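Local coordinates for protein quinoline 2-oxidoreductase medium subunit (Pseudomonas putida, PDB 1T3Q) that binds FAD as the medium, flavin-carrying subunit of the molybdenum hydroxylase quinoline 2-oxidoreductase and probably serves in its electron transfer, at residues Val75-Asn80 and Lys95-Val100; Gly112-His117 and Glu123-Met128. All blocks are in the same frame, centred on the assembly; numbering follows the deposited sequence.

Interaction 1: Val75-Asn80 and Lys95-Val100. With FAD (flavin-adenine dinucleotide), chain R.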
loop_
_atom_site.group_PDB
_atom_site.type_symbol
_atom_site.label_atom_id
_atom_site.label_comp_id
_atom_site.label_asym_id
_atom_site.label_seq_id
_atom_site.Cartn_x
_atom_site.Cartn_y
_atom_site.Cartn_z
ATOM N N VAL C 75 39.013 -6.896 -27.250
ATOM C CA VAL C 75 38.581 -8.276 -27.460
ATOM C C VAL C 75 38.282 -8.846 -26.071
ATOM O O VAL C 75 39.144 -8.838 -25.195
ATOM C CB VAL C 75 39.693 -9.115 -28.146
ATOM C CG1 VAL C 75 39.291 -10.581 -28.199
ATOM C CG2 VAL C 75 39.944 -8.585 -29.557
ATOM N N THR C 76 37.056 -9.326 -25.875
ATOM C CA THR C 76 36.636 -9.876 -24.586
ATOM C C THR C 76 37.291 -11.209 -24.250
ATOM O O THR C 76 37.732 -11.934 -25.139
ATOM C CB THR C 76 35.102 -10.077 -24.539
ATOM O OG1 THR C 76 34.704 -10.985 -25.578
ATOM C CG2 THR C 76 34.384 -8.747 -24.729
ATOM N N HIS C 77 37.361 -11.529 -22.961
ATOM C CA HIS C 77 37.938 -12.799 -22.548
ATOM C C HIS C 77 37.149 -13.891 -23.268
ATOM O O HIS C 77 37.719 -14.875 -23.748
ATOM C CB HIS C 77 37.811 -13.008 -21.037
ATOM C CG HIS C 77 38.488 -11.958 -20.214
ATOM N ND1 HIS C 77 39.678 -11.370 -20.584
ATOM C CD2 HIS C 77 38.163 -11.424 -19.013
ATOM C CE1 HIS C 77 40.058 -10.520 -19.647
ATOM N NE2 HIS C 77 39.157 -10.535 -18.681
ATOM N N PHE C 78 35.834 -13.702 -23.345
ATOM C CA PHE C 78 34.965 -14.665 -24.013
ATOM C C PHE C 78 35.381 -14.944 -25.455
ATOM O O PHE C 78 35.479 -16.102 -25.861
ATOM C CB PHE C 78 33.513 -14.181 -24.022
ATOM C CG PHE C 78 32.632 -14.978 -24.940
ATOM C CD1 PHE C 78 32.232 -16.265 -24.597
ATOM C CD2 PHE C 78 32.256 -14.466 -26.179
ATOM C CE1 PHE C 78 31.474 -17.036 -25.476
ATOM C CE2 PHE C 78 31.498 -15.228 -27.065
ATOM C CZ PHE C 78 31.106 -16.516 -26.712
ATOM N N ARG C 79 35.600 -13.890 -26.233
ATOM C CA ARG C 79 35.993 -14.062 -27.628
ATOM C C ARG C 79 37.357 -14.733 -27.720
ATOM O O ARG C 79 37.554 -15.639 -28.526
ATOM C CB ARG C 79 36.019 -12.713 -28.354
ATOM C CG ARG C 79 34.642 -12.120 -28.610
ATOM C CD ARG C 79 34.756 -10.815 -29.381
ATOM N NE ARG C 79 35.419 -10.999 -30.672
ATOM C CZ ARG C 79 36.075 -10.038 -31.317
ATOM N NH1 ARG C 79 36.648 -10.290 -32.487
ATOM N NH2 ARG C 79 36.173 -8.826 -30.783
ATOM N N ASN C 80 38.295 -14.296 -26.886
ATOM C CA ASN C 80 39.629 -14.883 -26.880
ATOM C C ASN C 80 39.562 -16.370 -26.556
ATOM O O ASN C 80 40.322 -17.172 -27.103
ATOM C CB ASN C 80 40.508 -14.182 -25.841
ATOM C CG ASN C 80 41.207 -12.960 -26.396
ATOM O OD1 ASN C 80 41.619 -12.070 -25.646
ATOM N ND2 ASN C 80 41.362 -12.916 -27.714
ATOM N N LYS C 95 43.053 -21.788 -22.869
ATOM C CA LYS C 95 43.145 -22.691 -21.727
ATOM C C LYS C 95 43.397 -21.909 -20.438
ATOM O O LYS C 95 42.962 -22.309 -19.353
ATOM C CB LYS C 95 44.238 -23.739 -21.954
ATOM C CG LYS C 95 43.917 -24.675 -23.114
ATOM C CD LYS C 95 44.692 -25.979 -23.050
ATOM C CE LYS C 95 46.180 -25.765 -23.207
ATOM N NZ LYS C 95 46.887 -27.075 -23.275
ATOM N N VAL C 96 44.093 -20.784 -20.562
ATOM C CA VAL C 96 44.385 -19.939 -19.409
ATOM C C VAL C 96 43.133 -19.152 -19.022
ATOM O O VAL C 96 42.828 -18.986 -17.839
ATOM C CB VAL C 96 45.528 -18.939 -19.720
ATOM C CG1 VAL C 96 45.692 -17.957 -18.563
ATOM C CG2 VAL C 96 46.837 -19.695 -19.952
ATOM N N LEU C 97 42.404 -18.683 -20.032
ATOM C CA LEU C 97 41.191 -17.903 -19.815
ATOM C C LEU C 97 40.087 -18.667 -19.092
ATOM O O LEU C 97 39.175 -18.059 -18.533
ATOM C CB LEU C 97 40.677 -17.370 -21.153
ATOM C CG LEU C 97 41.540 -16.252 -21.751
ATOM C CD1 LEU C 97 41.192 -16.041 -23.213
ATOM C CD2 LEU C 97 41.331 -14.974 -20.954
ATOM N N ALA C 98 40.165 -19.994 -19.099
ATOM C CA ALA C 98 39.166 -20.806 -18.415
ATOM C C ALA C 98 39.237 -20.558 -16.907
ATOM O O ALA C 98 38.260 -20.761 -16.183
ATOM C CB ALA C 98 39.398 -22.285 -18.712
ATOM N N HIS C 99 40.400 -20.111 -16.445
ATOM C CA HIS C 99 40.634 -19.833 -15.030
ATOM C C HIS C 99 40.241 -18.412 -14.635
ATOM O O HIS C 99 40.127 -18.102 -13.449
ATOM C CB HIS C 99 42.116 -20.051 -14.695
ATOM C CG HIS C 99 42.558 -21.478 -14.796
ATOM N ND1 HIS C 99 42.335 -22.397 -13.793
ATOM C CD2 HIS C 99 43.186 -22.149 -15.790
ATOM C CE1 HIS C 99 42.808 -23.574 -14.164
ATOM N NE2 HIS C 99 43.328 -23.451 -15.372
ATOM N N VAL C 100 40.034 -17.549 -15.623
ATOM C CA VAL C 100 39.680 -16.163 -15.340
ATOM C C VAL C 100 38.209 -15.940 -14.990
ATOM O O VAL C 100 37.320 -16.116 -15.828
ATOM C CB VAL C 100 40.064 -15.248 -16.529
ATOM C CG1 VAL C 100 39.585 -13.825 -16.280
ATOM C CG2 VAL C 100 41.576 -15.268 -16.721
HETATM P PA FAD R . 37.955 -1.952 -17.222
HETATM O O1A FAD R . 37.530 -2.366 -15.857
HETATM O O2A FAD R . 37.171 -1.128 -17.928
HETATM O O5B FAD R . 39.166 -1.132 -16.814
HETATM C C5B FAD R . 40.480 -1.667 -16.451
HETATM C C4B FAD R . 41.491 -0.461 -16.241
HETATM O O4B FAD R . 42.262 -0.352 -17.502
HETATM C C3B FAD R . 40.950 0.987 -15.978
HETATM O O3B FAD R . 41.817 1.727 -15.171
HETATM C C2B FAD R . 40.800 1.541 -17.428
HETATM O O2B FAD R . 40.895 2.943 -17.477
HETATM C C1B FAD R . 42.006 0.962 -18.106
HETATM N N9A FAD R . 41.828 0.637 -19.521
HETATM C C8A FAD R . 40.921 -0.247 -20.068
HETATM N N7A FAD R . 41.147 -0.497 -21.356
HETATM C C5A FAD R . 42.241 0.272 -21.674
HETATM C C6A FAD R . 43.023 0.439 -22.940
HETATM N N6A FAD R . 42.730 -0.151 -24.072
HETATM N N1A FAD R . 44.099 1.314 -22.852
HETATM C C2A FAD R . 44.438 1.962 -21.684
HETATM N N3A FAD R . 43.783 1.876 -20.490
HETATM C C4A FAD R . 42.656 1.063 -20.545
HETATM N N1 FAD R . 40.752 -11.043 -13.728
HETATM C C2 FAD R . 41.658 -12.022 -13.800
HETATM O O2 FAD R . 42.748 -11.849 -14.285
HETATM N N3 FAD R . 41.460 -13.275 -13.129
HETATM C C4 FAD R . 40.362 -13.502 -12.302
HETATM O O4 FAD R . 40.266 -14.564 -11.730
HETATM C C4X FAD R . 39.399 -12.407 -12.149
HETATM N N5 FAD R . 38.295 -12.558 -11.346
HETATM C C5X FAD R . 37.362 -11.537 -11.317
HETATM C C6 FAD R . 36.219 -11.710 -10.470
HETATM C C7 FAD R . 35.225 -10.735 -10.382
HETATM C C7M FAD R . 34.055 -10.954 -9.447
HETATM C C8 FAD R . 35.329 -9.499 -11.194
HETATM C C8M FAD R . 34.288 -8.405 -11.151
HETATM C C9 FAD R . 36.445 -9.323 -12.056
HETATM C C9A FAD R . 37.469 -10.321 -12.115
HETATM N N10 FAD R . 38.665 -10.211 -12.954
HETATM C C10 FAD R . 39.621 -11.181 -12.956
HETATM C "C1'" FAD R . 38.906 -8.926 -13.663
HETATM C "C2'" FAD R . 38.574 -8.993 -15.182
HETATM O "O2'" FAD R . 39.585 -9.748 -15.857
HETATM C "C3'" FAD R . 38.522 -7.541 -15.662
HETATM O "O3'" FAD R . 37.630 -7.527 -16.786
HETATM C "C4'" FAD R . 39.903 -6.982 -16.098
HETATM O "O4'" FAD R . 40.843 -7.023 -15.020
HETATM C "C5'" FAD R . 39.682 -5.554 -16.510
HETATM O "O5'" FAD R . 39.228 -5.504 -17.994
HETATM P P FAD R . 38.072 -4.616 -18.372
HETATM O O1P FAD R . 37.939 -4.761 -19.892
HETATM O O2P FAD R . 36.931 -4.841 -17.614
HETATM O O3P FAD R . 38.480 -3.227 -18.102
#
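Van der Waals packing joins the two segments, and L97, from the end region of helix 92-97, takes part in two of its three residue contacts, with H77 and N80. Its two methyls split the work. CD1 presses against the CB of N80, with L97 CD1 to N80 CB at 3.3 Å, and also lies near the carbonyl O of H77, one turn back on helix 77-82. CD2 meets the imidazole of H77 from an oblique direction, L97 CD2 standing 4.0 Å from H77 ND1, and the two side chains cross at about a right angle. V100 adds a second methyl to the same ring: its CG1 lies 3.9 Å from H77 CD2, again obliquely. With CG1 anti to the backbone N (chi1 175°), V100 also turns this methyl to the flavin, where V100 CG1 comes 3.7 Å from FAD C2.

Polar bonds cap a helix and tie the segments to the cofactor and the rest of the domain. H77 NE2 and the ribityl hydroxyl O2' of FAD are hydrogen-bonded at 3.0 Å; the hydroxyl sits at the edge of the ring, near its plane. Replacing H77 by an alanine removes the imidazole, which would probably leave O2' without this partner and open a gap beside the methyls of L97 and V100. T76 is the N-cap of helix 77-82, its OG1 accepting from R79 N at 3.1 Å, while a type I turn from L97 to V100 carries the chain off helix 92-97 toward the flavin. Outside the two segments, V100 O accepts a hydrogen bond from R106, and the side chain of R79 is tied to the carbonyl of F60.

Together the capped helix start and the turn form one wall of the FAD site, in the FAD-binding domain of the molybdopterin dehydrogenase family, where the ribityl chain runs into the isoalloxazine.

Interaction 2: Gly112-His117 and Glu123-Met128. With FAD (flavin-adenine dinucleotide), chain R.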
loop_
_atom_site.group_PDB
_atom_site.type_symbol
_atom_site.label_atom_id
_atom_site.label_comp_id
_atom_site.label_asym_id
_atom_site.label_seq_id
_atom_site.Cartn_x
_atom_site.Cartn_y
_atom_site.Cartn_z
ATOM N N GLY C 112 42.785 -5.903 -23.209
ATOM C CA GLY C 112 43.360 -4.593 -22.960
ATOM C C GLY C 112 43.069 -4.070 -21.562
ATOM O O GLY C 112 43.945 -3.495 -20.913
ATOM N N GLY C 113 41.838 -4.261 -21.101
ATOM C CA GLY C 113 41.470 -3.803 -19.772
ATOM C C GLY C 113 42.213 -4.563 -18.690
ATOM O O GLY C 113 42.651 -3.986 -17.692
ATOM N N SER C 114 42.353 -5.869 -18.884
ATOM C CA SER C 114 43.062 -6.702 -17.920
ATOM C C SER C 114 44.527 -6.273 -17.834
ATOM O O SER C 114 45.087 -6.166 -16.746
ATOM C CB SER C 114 42.982 -8.179 -18.329
ATOM O OG SER C 114 43.736 -8.994 -17.454
ATOM N N LEU C 115 45.142 -6.020 -18.987
ATOM C CA LEU C 115 46.544 -5.620 -19.022
ATOM C C LEU C 115 46.769 -4.239 -18.411
ATOM O O LEU C 115 47.733 -4.030 -17.674
ATOM C CB LEU C 115 47.064 -5.656 -20.466
ATOM C CG LEU C 115 47.121 -7.062 -21.077
ATOM C CD1 LEU C 115 47.452 -6.983 -22.563
ATOM C CD2 LEU C 115 48.162 -7.880 -20.339
ATOM N N ALA C 116 45.870 -3.306 -18.704
ATOM C CA ALA C 116 45.987 -1.954 -18.173
ATOM C C ALA C 116 45.718 -1.919 -16.666
ATOM O O ALA C 116 46.369 -1.168 -15.934
ATOM C CB ALA C 116 45.028 -1.032 -18.894
ATOM N N HIS C 117 44.762 -2.724 -16.205
ATOM C CA HIS C 117 44.445 -2.764 -14.778
ATOM C C HIS C 117 45.687 -3.264 -14.050
ATOM O O HIS C 117 46.026 -2.787 -12.967
ATOM C CB HIS C 117 43.257 -3.687 -14.505
ATOM C CG HIS C 117 42.837 -3.714 -13.066
ATOM N ND1 HIS C 117 42.540 -2.570 -12.355
ATOM C CD2 HIS C 117 42.668 -4.745 -12.205
ATOM C CE1 HIS C 117 42.208 -2.896 -11.120
ATOM N NE2 HIS C 117 42.277 -4.210 -11.001
ATOM N N GLU C 123 45.730 -13.275 -14.702
ATOM C CA GLU C 123 46.323 -14.206 -15.658
ATOM C C GLU C 123 46.936 -13.568 -16.904
ATOM O O GLU C 123 48.043 -13.928 -17.300
ATOM C CB GLU C 123 45.289 -15.253 -16.108
ATOM C CG GLU C 123 45.031 -16.370 -15.107
ATOM C CD GLU C 123 44.162 -15.931 -13.942
ATOM O OE1 GLU C 123 44.024 -16.704 -12.966
ATOM O OE2 GLU C 123 43.608 -14.815 -14.006
ATOM N N MET C 124 46.229 -12.628 -17.524
ATOM C CA MET C 124 46.734 -12.008 -18.750
ATOM C C MET C 124 48.080 -11.283 -18.645
ATOM O O MET C 124 48.945 -11.465 -19.502
ATOM C CB MET C 124 45.673 -11.087 -19.359
ATOM C CG MET C 124 44.455 -11.832 -19.904
ATOM S SD MET C 124 44.843 -13.135 -21.116
ATOM C CE MET C 124 44.972 -14.576 -20.065
ATOM N N PRO C 125 48.278 -10.448 -17.610
ATOM C CA PRO C 125 49.580 -9.772 -17.532
ATOM C C PRO C 125 50.702 -10.800 -17.428
ATOM O O PRO C 125 51.761 -10.645 -18.034
ATOM C CB PRO C 125 49.458 -8.922 -16.269
ATOM C CG PRO C 125 47.991 -8.585 -16.239
ATOM C CD PRO C 125 47.345 -9.916 -16.603
ATOM N N PHE C 126 50.458 -11.852 -16.650
ATOM C CA PHE C 126 51.435 -12.914 -16.464
ATOM C C PHE C 126 51.683 -13.681 -17.758
ATOM O O PHE C 126 52.829 -13.936 -18.128
ATOM C CB PHE C 126 50.957 -13.903 -15.392
ATOM C CG PHE C 126 51.666 -15.232 -15.439
ATOM C CD1 PHE C 126 52.980 -15.356 -14.993
ATOM C CD2 PHE C 126 51.033 -16.352 -15.970
ATOM C CE1 PHE C 126 53.654 -16.579 -15.079
ATOM C CE2 PHE C 126 51.697 -17.578 -16.061
ATOM C CZ PHE C 126 53.010 -17.691 -15.615
ATOM N N LEU C 127 50.605 -14.056 -18.437
ATOM C CA LEU C 127 50.719 -14.826 -19.672
ATOM C C LEU C 127 51.372 -14.067 -20.823
ATOM O O LEU C 127 52.271 -14.586 -21.490
ATOM C CB LEU C 127 49.343 -15.325 -20.115
ATOM C CG LEU C 127 49.358 -16.279 -21.312
ATOM C CD1 LEU C 127 50.102 -17.561 -20.941
ATOM C CD2 LEU C 127 47.931 -16.596 -21.732
ATOM N N MET C 128 50.918 -12.844 -21.069
ATOM C CA MET C 128 51.487 -12.056 -22.158
ATOM C C MET C 128 52.994 -11.877 -21.992
ATOM O O MET C 128 53.746 -11.992 -22.958
ATOM C CB MET C 128 50.797 -10.694 -22.246
ATOM C CG MET C 128 49.325 -10.775 -22.616
ATOM S SD MET C 128 49.019 -11.692 -24.152
ATOM C CE MET C 128 48.517 -13.313 -23.510
HETATM P PA FAD R . 37.955 -1.952 -17.222
HETATM O O1A FAD R . 37.530 -2.366 -15.857
HETATM O O2A FAD R . 37.171 -1.128 -17.928
HETATM O O5B FAD R . 39.166 -1.132 -16.814
HETATM C C5B FAD R . 40.480 -1.667 -16.451
HETATM C C4B FAD R . 41.491 -0.461 -16.241
HETATM O O4B FAD R . 42.262 -0.352 -17.502
HETATM C C3B FAD R . 40.950 0.987 -15.978
HETATM O O3B FAD R . 41.817 1.727 -15.171
HETATM C C2B FAD R . 40.800 1.541 -17.428
HETATM O O2B FAD R . 40.895 2.943 -17.477
HETATM C C1B FAD R . 42.006 0.962 -18.106
HETATM N N9A FAD R . 41.828 0.637 -19.521
HETATM C C8A FAD R . 40.921 -0.247 -20.068
HETATM N N7A FAD R . 41.147 -0.497 -21.356
HETATM C C5A FAD R . 42.241 0.272 -21.674
HETATM C C6A FAD R . 43.023 0.439 -22.940
HETATM N N6A FAD R . 42.730 -0.151 -24.072
HETATM N N1A FAD R . 44.099 1.314 -22.852
HETATM C C2A FAD R . 44.438 1.962 -21.684
HETATM N N3A FAD R . 43.783 1.876 -20.490
HETATM C C4A FAD R . 42.656 1.063 -20.545
HETATM N N1 FAD R . 40.752 -11.043 -13.728
HETATM C C2 FAD R . 41.658 -12.022 -13.800
HETATM O O2 FAD R . 42.748 -11.849 -14.285
HETATM N N3 FAD R . 41.460 -13.275 -13.129
HETATM C C4 FAD R . 40.362 -13.502 -12.302
HETATM O O4 FAD R . 40.266 -14.564 -11.730
HETATM C C4X FAD R . 39.399 -12.407 -12.149
HETATM N N5 FAD R . 38.295 -12.558 -11.346
HETATM C C5X FAD R . 37.362 -11.537 -11.317
HETATM C C6 FAD R . 36.219 -11.710 -10.470
HETATM C C7 FAD R . 35.225 -10.735 -10.382
HETATM C C7M FAD R . 34.055 -10.954 -9.447
HETATM C C8 FAD R . 35.329 -9.499 -11.194
HETATM C C8M FAD R . 34.288 -8.405 -11.151
HETATM C C9 FAD R . 36.445 -9.323 -12.056
HETATM C C9A FAD R . 37.469 -10.321 -12.115
HETATM N N10 FAD R . 38.665 -10.211 -12.954
HETATM C C10 FAD R . 39.621 -11.181 -12.956
HETATM C "C1'" FAD R . 38.906 -8.926 -13.663
HETATM C "C2'" FAD R . 38.574 -8.993 -15.182
HETATM O "O2'" FAD R . 39.585 -9.748 -15.857
HETATM C "C3'" FAD R . 38.522 -7.541 -15.662
HETATM O "O3'" FAD R . 37.630 -7.527 -16.786
HETATM C "C4'" FAD R . 39.903 -6.982 -16.098
HETATM O "O4'" FAD R . 40.843 -7.023 -15.020
HETATM C "C5'" FAD R . 39.682 -5.554 -16.510
HETATM O "O5'" FAD R . 39.228 -5.504 -17.994
HETATM P P FAD R . 38.072 -4.616 -18.372
HETATM O O1P FAD R . 37.939 -4.761 -19.892
HETATM O O2P FAD R . 36.931 -4.841 -17.614
HETATM O O3P FAD R . 38.480 -3.227 -18.102
HETATM O O HOH W 1 43.577 -11.821 -16.913
#
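Two short helices of the FAD-binding domain cross almost perpendicularly here: the axes of segments 112-117 and 123-128 pass 8.4 Å apart at -88°, and L115 on the first meets M124, P125 and M128 on the second. The domain is of the PCMH type, and this buried pair lies between its cofactor and strand 165-172, whose L166 and V169 also pack on L115. One methyl, CD2, makes the side-chain contact of L115: it rests on the backbone of the second helix, with L115 CD2 to P125 CA at 3.7 Å, and meets M128 CG at 3.9 Å, one turn further on. Both methionines bend at chi2 and chi3, and their ends lead away from the first helix, so the inner parts of these chains do the packing.

S114 handles the FAD side of the crossing. Its OG is anti to the backbone N (chi1 176°), which carries the hydroxyl across to the second helix, where S114 OG lies 3.4 Å from M124 CB. The backbone of the first helix runs close to the junction of the ribityl chain and the pyrophosphate: G113 C is 3.2 Å from FAD O5'. The absence of a side chain at G113 lets the backbone approach the phosphates this closely. A116 CB comes up to the adenosine ribose.

At the pyrimidine edge of the flavin, E123 turns back through a bent chi2 of 76°, and its OE2 accepts from FAD N3 at 2.8 Å. E123 N adds a weak bond to FAD O2. FAD O2 gains a further donor in a water that joins both helices to the flavin: it is hydrogen-bonded to S114 OG, accepts from M124 N, and donates to FAD O2 at 2.8 Å.

Interactions 1 and 2 follow one another along the chain, with centres 11 Å apart, and build adjoining parts of one FAD pocket. They touch directly: V100 CG2 of interaction 1 lies 3.4 Å from E123 OE2, the carboxylate oxygen that accepts from flavin N3. Deeper in, V96 CG2 packs on L127 CD2 at 3.7 Å, and the end of M124 goes to L97, with L97 CD2 to M124 CE at 3.8 Å, so helix 92-97 rests on helix 123-130. The two contacts converge on the flavin pyrimidine, V100 by packing and E123 by hydrogen bonds, while H77 holds the ribityl O2' and segment 112-117 runs on to the adenosine.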